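Local coordinates for protein restriction endonuclease PacI (Pseudomonas alcaligenes, PDB 3M7K) that cuts DNA at a rare eight-base-pair site, as an HNH restriction endonuclease built round a beta-beta-alpha-metal active site, at residues Cys4-Arg9 with Lys22-Cys27; Tyr65-Ser69 with Trp136-Ala142; Leu89-Ser94 with Asn104-Cys109. All blocks are in the same frame, centred on the assembly; numbering follows the deposited sequence. Where two conformers were deposited one is given.

Contact 1: residues Cys4-Arg9 with Lys22-Cys27. With ZN (zinc ion), chain E; PT (platinum (II) ion), chain G; nucleotides of chain B.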
loop_
_atom_site.group_PDB
_atom_site.type_symbol
_atom_site.label_atom_id
_atom_site.label_comp_id
_atom_site.label_asym_id
_atom_site.label_seq_id
_atom_site.Cartn_x
_atom_site.Cartn_y
_atom_site.Cartn_z
ATOM N N CYS A 4 -31.561 -13.866 -3.063
ATOM C CA CYS A 4 -30.974 -13.132 -1.924
ATOM C C CYS A 4 -32.082 -12.545 -1.065
ATOM O O CYS A 4 -32.929 -11.809 -1.577
ATOM C CB CYS A 4 -30.030 -12.009 -2.386
ATOM S SG CYS A 4 -29.397 -10.924 -1.035
ATOM N N PRO A 5 -32.070 -12.845 0.249
ATOM C CA PRO A 5 -33.176 -12.420 1.113
ATOM C C PRO A 5 -33.207 -10.906 1.333
ATOM O O PRO A 5 -34.202 -10.385 1.829
ATOM C CB PRO A 5 -32.889 -13.149 2.427
ATOM C CG PRO A 5 -31.419 -13.333 2.429
ATOM C CD PRO A 5 -31.039 -13.582 1.004
ATOM N N ARG A 6 -32.139 -10.212 0.950
ATOM C CA ARG A 6 -32.052 -8.766 1.143
ATOM C C ARG A 6 -32.500 -7.957 -0.091
ATOM O O ARG A 6 -33.362 -7.079 0.037
ATOM C CB ARG A 6 -30.651 -8.358 1.611
ATOM C CG ARG A 6 -30.436 -6.855 1.698
ATOM C CD ARG A 6 -30.921 -6.279 3.007
ATOM N NE ARG A 6 -29.799 -5.925 3.874
ATOM C CZ ARG A 6 -29.642 -4.734 4.447
ATOM N NH1 ARG A 6 -30.550 -3.780 4.264
ATOM N NH2 ARG A 6 -28.581 -4.502 5.213
ATOM N N CYS A 7 -31.929 -8.250 -1.266
ATOM C CA CYS A 7 -32.336 -7.576 -2.507
ATOM C C CYS A 7 -33.478 -8.283 -3.253
ATOM O O CYS A 7 -34.101 -7.678 -4.118
ATOM C CB CYS A 7 -31.146 -7.383 -3.462
ATOM S SG CYS A 7 -30.373 -8.918 -4.009
ATOM N N GLN A 8 -33.721 -9.554 -2.927
ATOM C CA GLN A 8 -34.738 -10.392 -3.591
ATOM C C GLN A 8 -34.343 -10.874 -4.991
ATOM O O GLN A 8 -35.158 -11.481 -5.697
ATOM C CB GLN A 8 -36.128 -9.712 -3.627
ATOM C CG GLN A 8 -36.614 -9.189 -2.284
ATOM C CD GLN A 8 -37.026 -10.302 -1.359
ATOM O OE1 GLN A 8 -38.189 -10.705 -1.341
ATOM N NE2 GLN A 8 -36.081 -10.800 -0.573
ATOM N N ARG A 9 -33.098 -10.620 -5.393
ATOM C CA ARG A 9 -32.656 -11.033 -6.718
ATOM C C ARG A 9 -32.401 -12.529 -6.792
ATOM O O ARG A 9 -31.966 -13.142 -5.812
ATOM C CB ARG A 9 -31.406 -10.271 -7.160
ATOM C CG ARG A 9 -31.634 -8.797 -7.437
ATOM C CD ARG A 9 -30.347 -8.119 -7.854
ATOM N NE ARG A 9 -29.276 -8.323 -6.865
ATOM C CZ ARG A 9 -27.984 -8.186 -7.133
ATOM N NH1 ARG A 9 -27.595 -7.850 -8.355
ATOM N NH2 ARG A 9 -27.079 -8.401 -6.181
ATOM N N LYS A 22 -25.592 -14.570 4.764
ATOM C CA LYS A 22 -26.822 -14.802 3.990
ATOM C C LYS A 22 -27.047 -13.734 2.905
ATOM O O LYS A 22 -27.803 -13.961 1.956
ATOM C CB LYS A 22 -28.037 -14.854 4.922
ATOM C CG LYS A 22 -28.043 -16.034 5.890
ATOM C CD LYS A 22 -29.057 -15.814 7.014
ATOM C CE LYS A 22 -29.118 -17.011 7.959
ATOM N NZ LYS A 22 -30.136 -16.826 9.036
ATOM N N MET A 23 -26.404 -12.573 3.068
ATOM C CA MET A 23 -26.451 -11.478 2.085
ATOM C C MET A 23 -25.606 -11.792 0.828
ATOM O O MET A 23 -24.549 -12.423 0.931
ATOM C CB MET A 23 -26.028 -10.121 2.733
ATOM C CG MET A 23 -24.741 -10.118 3.618
ATOM S SD MET A 23 -24.247 -8.503 4.396
ATOM C CE MET A 23 -25.732 -8.225 5.374
ATOM N N CYS A 24 -26.074 -11.379 -0.352
ATOM C CA CYS A 24 -25.257 -11.493 -1.552
ATOM C C CYS A 24 -24.102 -10.456 -1.517
ATOM O O CYS A 24 -24.104 -9.528 -0.687
ATOM C CB CYS A 24 -26.099 -11.337 -2.816
ATOM S SG CYS A 24 -26.573 -9.645 -3.236
ATOM N N LYS A 25 -23.134 -10.614 -2.418
ATOM C CA LYS A 25 -21.970 -9.718 -2.451
ATOM C C LYS A 25 -22.409 -8.267 -2.722
ATOM O O LYS A 25 -21.862 -7.339 -2.150
ATOM C CB LYS A 25 -20.933 -10.179 -3.494
ATOM C CG LYS A 25 -20.221 -11.520 -3.166
ATOM C CD LYS A 25 -19.451 -12.046 -4.385
ATOM C CE LYS A 25 -18.528 -13.213 -4.042
ATOM N NZ LYS A 25 -17.781 -13.662 -5.262
ATOM N N GLY A 26 -23.401 -8.083 -3.590
ATOM C CA GLY A 26 -23.902 -6.740 -3.929
ATOM C C GLY A 26 -24.505 -6.029 -2.733
ATOM O O GLY A 26 -24.249 -4.829 -2.490
ATOM N N CYS A 27 -25.295 -6.772 -1.968
ATOM C CA CYS A 27 -25.937 -6.215 -0.779
ATOM C C CYS A 27 -24.911 -5.885 0.307
ATOM O O CYS A 27 -24.984 -4.826 0.934
ATOM C CB CYS A 27 -27.007 -7.167 -0.236
ATOM S SG CYS A 27 -28.581 -7.194 -1.173
HETATM ZN ZN ZN E . -28.633 -9.192 -2.307
HETATM PT PT PT G . -22.657 -9.346 5.298
ATOM P P DA B 2 -33.686 -7.163 5.525
ATOM O OP1 DA B 2 -34.331 -6.164 4.634
ATOM O OP2 DA B 2 -32.529 -7.950 5.031
ATOM O "O5'" DA B 2 -33.249 -6.440 6.890
ATOM C "C5'" DA B 2 -34.090 -5.466 7.527
ATOM C "C4'" DA B 2 -33.291 -4.538 8.440
ATOM O "O4'" DA B 2 -32.801 -5.251 9.610
ATOM C "C3'" DA B 2 -32.059 -3.887 7.820
ATOM O "O3'" DA B 2 -31.956 -2.529 8.274
ATOM C "C2'" DA B 2 -30.912 -4.770 8.309
ATOM C "C1'" DA B 2 -31.389 -5.149 9.704
ATOM N N9 DA B 2 -30.910 -6.428 10.232
ATOM C C8 DA B 2 -30.926 -7.651 9.606
ATOM N N7 DA B 2 -30.452 -8.634 10.338
ATOM C C5 DA B 2 -30.110 -8.011 11.529
ATOM C C6 DA B 2 -29.559 -8.510 12.732
ATOM N N6 DA B 2 -29.254 -9.806 12.869
ATOM N N1 DA B 2 -29.332 -7.635 13.757
ATOM C C2 DA B 2 -29.653 -6.337 13.580
ATOM N N3 DA B 2 -30.183 -5.751 12.490
ATOM C C4 DA B 2 -30.388 -6.650 11.492
ATOM P P DG B 3 -31.017 -1.449 7.534
ATOM O OP1 DG B 3 -31.656 -0.114 7.659
ATOM O OP2 DG B 3 -30.635 -1.967 6.194
ATOM O "O5'" DG B 3 -29.729 -1.439 8.474
ATOM C "C5'" DG B 3 -29.831 -1.037 9.840
ATOM C "C4'" DG B 3 -28.532 -1.386 10.536
ATOM O "O4'" DG B 3 -28.501 -2.819 10.800
ATOM C "C3'" DG B 3 -27.273 -1.077 9.718
ATOM O "O3'" DG B 3 -26.227 -0.641 10.580
ATOM C "C2'" DG B 3 -26.938 -2.437 9.118
ATOM C "C1'" DG B 3 -27.242 -3.276 10.355
ATOM N N9 DG B 3 -27.203 -4.724 10.165
ATOM C C8 DG B 3 -27.450 -5.442 9.011
ATOM N N7 DG B 3 -27.314 -6.732 9.165
ATOM C C5 DG B 3 -26.941 -6.873 10.500
ATOM C C6 DG B 3 -26.645 -8.039 11.254
ATOM O O6 DG B 3 -26.665 -9.210 10.844
ATOM N N1 DG B 3 -26.309 -7.748 12.586
ATOM C C2 DG B 3 -26.260 -6.479 13.124
ATOM N N2 DG B 3 -25.913 -6.374 14.419
ATOM N N3 DG B 3 -26.542 -5.381 12.429
ATOM C C4 DG B 3 -26.868 -5.646 11.132
#

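Contact 2: residues Tyr65-Ser69 with Trp136-Ala142. With ZN (zinc ion), chain D.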
loop_
_atom_site.group_PDB
_atom_site.type_symbol
_atom_site.label_atom_id
_atom_site.label_comp_id
_atom_site.label_asym_id
_atom_site.label_seq_id
_atom_site.Cartn_x
_atom_site.Cartn_y
_atom_site.Cartn_z
ATOM N N TYR A 65 -7.722 -1.327 -12.098
ATOM C CA TYR A 65 -6.305 -0.991 -12.141
ATOM C C TYR A 65 -5.432 -2.147 -12.585
ATOM O O TYR A 65 -4.657 -1.986 -13.524
ATOM C CB TYR A 65 -5.808 -0.446 -10.796
ATOM C CG TYR A 65 -6.483 0.848 -10.456
ATOM C CD1 TYR A 65 -7.357 0.939 -9.369
ATOM C CD2 TYR A 65 -6.295 1.981 -11.268
ATOM C CE1 TYR A 65 -7.993 2.145 -9.068
ATOM C CE2 TYR A 65 -6.934 3.178 -10.988
ATOM C CZ TYR A 65 -7.773 3.253 -9.889
ATOM O OH TYR A 65 -8.397 4.434 -9.621
ATOM N N CYS A 66 -5.542 -3.302 -11.923
ATOM C CA CYS A 66 -4.658 -4.435 -12.247
ATOM C C CYS A 66 -5.296 -5.486 -13.143
ATOM O O CYS A 66 -4.601 -6.378 -13.631
ATOM C CB CYS A 66 -4.132 -5.105 -10.977
ATOM S SG CYS A 66 -5.391 -6.027 -10.038
ATOM N N GLY A 67 -6.613 -5.419 -13.316
ATOM C CA GLY A 67 -7.308 -6.341 -14.228
ATOM C C GLY A 67 -7.626 -7.682 -13.601
ATOM O O GLY A 67 -8.220 -8.537 -14.238
ATOM N N ILE A 68 -7.272 -7.890 -12.340
ATOM C CA ILE A 68 -7.543 -9.199 -11.757
ATOM C C ILE A 68 -9.065 -9.442 -11.686
ATOM O O ILE A 68 -9.826 -8.512 -11.413
ATOM C CB ILE A 68 -6.873 -9.377 -10.382
ATOM C CG1 ILE A 68 -6.816 -10.873 -10.021
ATOM C CG2 ILE A 68 -7.613 -8.555 -9.285
ATOM C CD1 ILE A 68 -5.888 -11.182 -8.892
ATOM N N SER A 69 -9.487 -10.679 -11.947
ATOM C CA SER A 69 -10.901 -11.043 -11.868
ATOM C C SER A 69 -11.258 -11.237 -10.401
ATOM O O SER A 69 -10.371 -11.467 -9.554
ATOM C CB SER A 69 -11.172 -12.336 -12.640
ATOM O OG SER A 69 -10.550 -13.433 -11.984
ATOM N N TRP A 136 0.628 -10.654 -11.104
ATOM C CA TRP A 136 -0.415 -11.684 -11.153
ATOM C C TRP A 136 -0.153 -12.649 -12.315
ATOM O O TRP A 136 -0.126 -13.871 -12.111
ATOM C CB TRP A 136 -1.818 -11.081 -11.282
ATOM C CG TRP A 136 -2.250 -10.049 -10.208
ATOM C CD1 TRP A 136 -3.129 -9.021 -10.394
ATOM C CD2 TRP A 136 -1.836 -9.970 -8.830
ATOM N NE1 TRP A 136 -3.285 -8.309 -9.236
ATOM C CE2 TRP A 136 -2.508 -8.862 -8.257
ATOM C CE3 TRP A 136 -0.965 -10.718 -8.029
ATOM C CZ2 TRP A 136 -2.332 -8.475 -6.910
ATOM C CZ3 TRP A 136 -0.790 -10.346 -6.692
ATOM C CH2 TRP A 136 -1.470 -9.227 -6.146
ATOM N N HIS A 137 0.037 -12.094 -13.516
ATOM C CA HIS A 137 0.279 -12.919 -14.701
ATOM C C HIS A 137 1.523 -13.776 -14.506
ATOM O O HIS A 137 1.590 -14.905 -15.006
ATOM C CB HIS A 137 0.395 -12.055 -15.959
ATOM C CG HIS A 137 -0.901 -11.440 -16.386
ATOM N ND1 HIS A 137 -0.973 -10.211 -17.008
ATOM C CD2 HIS A 137 -2.178 -11.878 -16.270
ATOM C CE1 HIS A 137 -2.238 -9.922 -17.264
ATOM N NE2 HIS A 137 -2.989 -10.917 -16.824
ATOM N N GLY A 138 2.499 -13.241 -13.765
ATOM C CA GLY A 138 3.698 -13.991 -13.394
ATOM C C GLY A 138 3.407 -15.148 -12.448
ATOM O O GLY A 138 4.087 -16.177 -12.488
ATOM N N ARG A 139 2.390 -15.000 -11.609
ATOM C CA ARG A 139 1.986 -16.071 -10.686
ATOM C C ARG A 139 0.998 -17.076 -11.311
ATOM O O ARG A 139 0.635 -18.068 -10.675
ATOM C CB ARG A 139 1.369 -15.471 -9.422
ATOM C CG ARG A 139 2.369 -14.669 -8.578
ATOM C CD ARG A 139 1.725 -14.206 -7.304
ATOM N NE ARG A 139 2.505 -13.192 -6.604
ATOM C CZ ARG A 139 2.168 -12.704 -5.415
ATOM N NH1 ARG A 139 1.075 -13.146 -4.806
ATOM N NH2 ARG A 139 2.908 -11.766 -4.837
ATOM N N GLY A 140 0.557 -16.793 -12.533
ATOM C CA GLY A 140 -0.455 -17.614 -13.214
ATOM C C GLY A 140 -1.906 -17.279 -12.875
ATOM O O GLY A 140 -2.788 -18.126 -13.022
ATOM N N ILE A 141 -2.149 -16.041 -12.431
ATOM C CA ILE A 141 -3.470 -15.581 -12.019
ATOM C C ILE A 141 -4.049 -14.549 -13.004
ATOM O O ILE A 141 -3.380 -13.572 -13.379
ATOM C CB ILE A 141 -3.448 -14.984 -10.583
ATOM C CG1 ILE A 141 -3.009 -16.036 -9.556
ATOM C CG2 ILE A 141 -4.834 -14.440 -10.186
ATOM C CD1 ILE A 141 -2.467 -15.438 -8.277
ATOM N N ALA A 142 -5.294 -14.795 -13.417
ATOM C CA ALA A 142 -6.064 -13.880 -14.269
ATOM C C ALA A 142 -7.219 -13.236 -13.484
ATOM O O ALA A 142 -7.697 -12.134 -13.775
ATOM C CB ALA A 142 -6.613 -14.623 -15.477
ATOM O OXT ALA A 142 -7.720 -13.836 -12.537
HETATM ZN ZN ZN D . -6.191 -4.624 -8.421
#

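Contact 3: residues Leu89-Ser94 with Asn104-Cys109. With MG (magnesium ion), chain F; ZN (zinc ion), chain D; nucleotides of chain C; nucleotides of chain H.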
loop_
_atom_site.group_PDB
_atom_site.type_symbol
_atom_site.label_atom_id
_atom_site.label_comp_id
_atom_site.label_asym_id
_atom_site.label_seq_id
_atom_site.Cartn_x
_atom_site.Cartn_y
_atom_site.Cartn_z
ATOM N N LEU A 89 -14.703 -7.785 -5.109
ATOM C CA LEU A 89 -13.984 -6.556 -5.434
ATOM C C LEU A 89 -14.720 -5.362 -4.885
ATOM O O LEU A 89 -15.951 -5.372 -4.797
ATOM C CB LEU A 89 -13.812 -6.421 -6.942
ATOM C CG LEU A 89 -13.084 -7.598 -7.594
ATOM C CD1 LEU A 89 -12.887 -7.298 -9.042
ATOM C CD2 LEU A 89 -11.728 -7.897 -6.935
ATOM N N GLY A 90 -13.963 -4.331 -4.512
ATOM C CA GLY A 90 -14.557 -3.160 -3.880
ATOM C C GLY A 90 -14.586 -1.956 -4.785
ATOM O O GLY A 90 -14.405 -2.065 -6.006
ATOM N N VAL A 91 -14.797 -0.799 -4.186
ATOM C CA VAL A 91 -15.032 0.427 -4.950
ATOM C C VAL A 91 -14.007 1.514 -4.602
ATOM O O VAL A 91 -13.874 1.883 -3.436
ATOM C CB VAL A 91 -16.462 0.974 -4.679
ATOM C CG1 VAL A 91 -16.726 2.214 -5.521
ATOM C CG2 VAL A 91 -17.529 -0.094 -4.959
ATOM N N ASP A 92 -13.280 1.997 -5.611
ATOM C CA ASP A 92 -12.340 3.104 -5.457
ATOM C C ASP A 92 -13.042 4.419 -5.813
ATOM O O ASP A 92 -13.669 4.531 -6.870
ATOM C CB ASP A 92 -11.152 2.944 -6.406
ATOM C CG ASP A 92 -10.260 4.166 -6.439
ATOM O OD1 ASP A 92 -9.920 4.652 -5.342
ATOM O OD2 ASP A 92 -9.885 4.642 -7.555
ATOM N N ARG A 93 -12.934 5.394 -4.926
ATOM C CA ARG A 93 -13.282 6.781 -5.243
ATOM C C ARG A 93 -12.079 7.338 -6.007
ATOM O O ARG A 93 -11.056 7.696 -5.395
ATOM C CB ARG A 93 -13.559 7.545 -3.951
ATOM C CG ARG A 93 -14.686 6.921 -3.100
ATOM C CD ARG A 93 -14.785 7.547 -1.693
ATOM N NE ARG A 93 -13.636 7.229 -0.823
ATOM C CZ ARG A 93 -12.612 8.059 -0.596
ATOM N NH1 ARG A 93 -12.591 9.265 -1.150
ATOM N NH2 ARG A 93 -11.613 7.695 0.202
ATOM N N SER A 94 -12.182 7.322 -7.336
ATOM C CA SER A 94 -11.114 7.733 -8.258
ATOM C C SER A 94 -10.351 8.945 -7.756
ATOM O O SER A 94 -9.141 8.906 -7.544
ATOM C CB SER A 94 -11.708 8.132 -9.625
ATOM O OG SER A 94 -11.582 7.056 -10.523
ATOM N N ASN A 104 -17.505 9.030 -10.121
ATOM C CA ASN A 104 -16.213 8.894 -9.406
ATOM C C ASN A 104 -15.802 7.463 -9.033
ATOM O O ASN A 104 -14.679 7.219 -8.589
ATOM C CB ASN A 104 -16.246 9.771 -8.157
ATOM C CG ASN A 104 -14.881 9.996 -7.556
ATOM O OD1 ASN A 104 -13.877 10.158 -8.266
ATOM N ND2 ASN A 104 -14.832 10.014 -6.238
ATOM N N ALA A 105 -16.711 6.521 -9.210
ATOM C CA ALA A 105 -16.484 5.136 -8.794
ATOM C C ALA A 105 -15.731 4.360 -9.852
ATOM O O ALA A 105 -15.996 4.483 -11.057
ATOM C CB ALA A 105 -17.785 4.451 -8.487
ATOM N N ARG A 106 -14.819 3.529 -9.366
ATOM C CA ARG A 106 -14.053 2.622 -10.174
ATOM C C ARG A 106 -14.024 1.319 -9.383
ATOM O O ARG A 106 -13.836 1.349 -8.160
ATOM C CB ARG A 106 -12.652 3.220 -10.255
ATOM C CG ARG A 106 -11.792 2.612 -11.258
ATOM C CD ARG A 106 -10.958 3.682 -11.932
ATOM N NE ARG A 106 -10.058 2.968 -12.789
ATOM C CZ ARG A 106 -9.117 3.503 -13.545
ATOM N NH1 ARG A 106 -8.934 4.817 -13.578
ATOM N NH2 ARG A 106 -8.357 2.691 -14.258
ATOM N N LEU A 107 -14.200 0.175 -10.039
ATOM C CA LEU A 107 -14.056 -1.099 -9.332
ATOM C C LEU A 107 -12.584 -1.315 -9.062
ATOM O O LEU A 107 -11.746 -1.073 -9.941
ATOM C CB LEU A 107 -14.591 -2.245 -10.180
ATOM C CG LEU A 107 -15.176 -3.511 -9.584
ATOM C CD1 LEU A 107 -16.352 -3.267 -8.612
ATOM C CD2 LEU A 107 -15.600 -4.395 -10.762
ATOM N N ALA A 108 -12.261 -1.740 -7.847
ATOM C CA ALA A 108 -10.872 -2.003 -7.478
ATOM C C ALA A 108 -10.752 -3.157 -6.472
ATOM O O ALA A 108 -11.545 -3.255 -5.533
ATOM C CB ALA A 108 -10.210 -0.730 -6.908
ATOM N N CYS A 109 -9.738 -4.002 -6.648
ATOM C CA CYS A 109 -9.465 -5.039 -5.667
ATOM C C CYS A 109 -8.867 -4.358 -4.442
ATOM O O CYS A 109 -8.348 -3.221 -4.527
ATOM C CB CYS A 109 -8.498 -6.116 -6.225
ATOM S SG CYS A 109 -6.713 -5.631 -6.380
HETATM MG MG MG F . -9.850 4.273 -3.000
HETATM ZN ZN ZN D . -6.191 -4.624 -8.421
ATOM P P DT C 10 -8.724 7.968 2.177
ATOM O OP1 DT C 10 -8.866 8.711 0.905
ATOM O OP2 DT C 10 -9.637 8.177 3.330
ATOM O "O5'" DT C 10 -8.778 6.403 1.847
ATOM C "C5'" DT C 10 -8.110 5.928 0.698
ATOM C "C4'" DT C 10 -8.070 4.408 0.669
ATOM O "O4'" DT C 10 -7.398 3.953 1.862
ATOM C "C3'" DT C 10 -9.400 3.670 0.722
ATOM O "O3'" DT C 10 -10.059 3.714 -0.543
ATOM C "C2'" DT C 10 -8.920 2.273 1.118
ATOM C "C1'" DT C 10 -7.778 2.609 2.095
ATOM N N1 DT C 10 -8.192 2.540 3.563
ATOM C C2 DT C 10 -7.843 1.410 4.291
ATOM O O2 DT C 10 -7.222 0.484 3.798
ATOM N N3 DT C 10 -8.250 1.392 5.601
ATOM C C4 DT C 10 -8.973 2.390 6.233
ATOM O O4 DT C 10 -9.299 2.298 7.430
ATOM C C5 DT C 10 -9.313 3.541 5.416
ATOM C C7 DT C 10 -10.100 4.704 5.998
ATOM C C6 DT C 10 -8.913 3.559 4.135
ATOM P P DA H 2 -13.280 -3.288 -0.157
ATOM O OP1 DA H 2 -12.412 -3.969 -1.140
ATOM O OP2 DA H 2 -14.619 -2.815 -0.577
ATOM O "O5'" DA H 2 -13.471 -4.166 1.159
ATOM C "C5'" DA H 2 -12.533 -5.229 1.453
ATOM C "C4'" DA H 2 -13.172 -6.284 2.347
ATOM O "O4'" DA H 2 -13.451 -5.714 3.650
ATOM C "C3'" DA H 2 -14.513 -6.846 1.887
ATOM O "O3'" DA H 2 -14.595 -8.250 2.254
ATOM C "C2'" DA H 2 -15.564 -6.002 2.615
ATOM C "C1'" DA H 2 -14.844 -5.654 3.923
ATOM N N9 DA H 2 -15.066 -4.304 4.450
ATOM C C8 DA H 2 -15.669 -3.221 3.861
ATOM N N7 DA H 2 -15.701 -2.136 4.611
ATOM C C5 DA H 2 -15.056 -2.534 5.773
ATOM C C6 DA H 2 -14.734 -1.853 6.966
ATOM N N6 DA H 2 -15.046 -0.567 7.165
ATOM N N1 DA H 2 -14.078 -2.545 7.942
ATOM C C2 DA H 2 -13.776 -3.833 7.727
ATOM N N3 DA H 2 -14.027 -4.583 6.634
ATOM C C4 DA H 2 -14.666 -3.861 5.692
HETATM O O HOH W 1 -10.205 6.556 -3.006
HETATM O O HOH W 2 -7.491 4.439 -2.863
#

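Contact 1: residues Cys4-Arg9 with Lys22-Cys27
C4, C7, C24 and C27 close round one zinc ion, and here the two segments are drawn tightest. Cysteine suits all four places, since each sulfur bonds the metal, and those of C4, C7 and C24 also accept N-H groups. C4 SG takes the backbone N of C24 from across the contact at 3.4 Å, while from its own segment it receives R6 N and, weakly, C7 N. R9 adds a flat grip: NE meets C7 SG at 3.1 Å, within the guanidinium plane, and NH2 reaches C24 SG by a weak bond at the same edge. Such donors would be expected to spread the negative charge of the thiolates. A side chain at G26 would run into R9 NH2, which makes glycine fitting there. The pattern is a four-cysteine site made of two CxxC pairs; the first, with its N-H...S bonds, resembles the knuckle of rubredoxin-like zinc sites, and the second starts helix 25-40, with C24 as N-cap accepting C27 N at 3.4 Å. L11 and F16 shield C4 and C24.

Away from the metal the contact opens up. P5 rests its CD on K22 O at 3.4 Å, but the lysine's long chain leads off into solvent. R6 spans both regions: its CG presses on C27 SG at 3.4 Å, then bends at chi2 and chi3 carry the guanidinium to the DNA, where NH1 gives a hydrogen bond of 2.6 Å to OP2 of DG3 of chain B and the sugar of DA2 of chain B lies over one guanidinium face. Here M23 SD, together with M28, holds a platinum ion.

Contact 2: residues Tyr65-Ser69 with Trp136-Ala142
S69 N gives a hydrogen bond of 2.9 Å to A142 O, tying the loop 65-69 to the very end of the chain, which has turned back from helix 122-139 through a Schellman motif at G140. The terminal carboxylate is gripped twice, because S69 OG donates to A142 OXT at 2.9 Å. That same hydroxyl accepts G72 N as N-cap of helix 70-74, a double duty for which a small serine is well suited.

W136 meets the loop with both edge and face. Its NE1 points to C66 SG in a weak bond of 3.2 Å, the sulfur lying in the ring plane. C66 is one of four cysteines, with C63, C109 and C112, that bind a zinc ion beside the beta-beta-alpha-metal hairpin, probably a structural one, so the indole forms part of the second shell of the metal. Over the ring face, I68 makes a CH-pi contact, CD1 standing 3.9 Å from the centroid of the five-membered ring. Swinging CG1 opposite the backbone N (chi1 -163°) brings CD1 there, and also against I141 CG2 at 3.7 Å. A serine in place of W136 would probably leave C66 SG without its indole donor and open a gap beneath I68.

Contact 3: residues Leu89-Ser94 with Asn104-Cys109
G90 with A108 and D92 with R106 form the hydrogen-bonded pairs of an antiparallel hairpin. Each pair has two backbone bonds, the shortest from D92 N to R106 O at 2.7 Å and the longest from R106 N to D92 O at 2.9 Å. S94 N to N104 O carries the ladder one step further. Between these pairs CA-H...O contacts fill in, such as V91 CA to R106 O.

Apolar contacts lie on both faces. V91 CG1 meets A105 CB at 3.9 Å on the face that helix 48-55 covers, where a branched valine and a small alanine sit closely. On the other face D92 CB touches A108 CB at 3.8 Å.

Polar and metal contacts make this the beta-beta-alpha-metal site. With CG turned opposite its backbone N (chi1 171°), D92 sets OD1 2.4 Å from the magnesium ion, which also holds O3' of DT10 of chain C, two waters and N113. Y65 OH bonds D92 OD2, and K116 NZ bonds OD1, so both oxygens are fixed. Water 1, a magnesium ligand, donates to R93 O. R93 NH2 gives OP1 of DT10 of chain C a hydrogen bond of 3.0 Å, NE pairs with another phosphate and NH1 bonds S96 O, work that suits a long arginine. Glycine fits because G90 CA lies 3.3 Å from OP2 of DA2 of chain H, where a side chain would strike the phosphate. R106 lies alongside D92, but its guanidinium leads away to a salt bridge with D126.

F51 and W54 of helix 48-55 pack on V91, W54 on A105 as well, F73 of helix 70-74 meets L89 and C109, and A122 of helix 122-139 lies against S94 and R106. C109, bound to zinc, is the N-cap of helix 110-116, which completes the motif.

Overall arrangement
Along the chain contact 1 closes first; contact 3 then lies nested inside the long loop closed by contact 2. Contacts 1 and 2 are on opposite sides of the chain's centre, their centres 28 Å apart, and contact 1 stays clear of contact 3 as well, with nearest atoms about 6 Å away, though both lean on helix 48-55. Contacts 2 and 3, by contrast, touch: they share the second zinc through C66 and C109, and I68 packs on C109. The first zinc site probably organises an N-terminal part that reaches the DNA; the second ties the loop 65-69 to the active-site hairpin, and the C-terminal helix 122-139 packs on that loop.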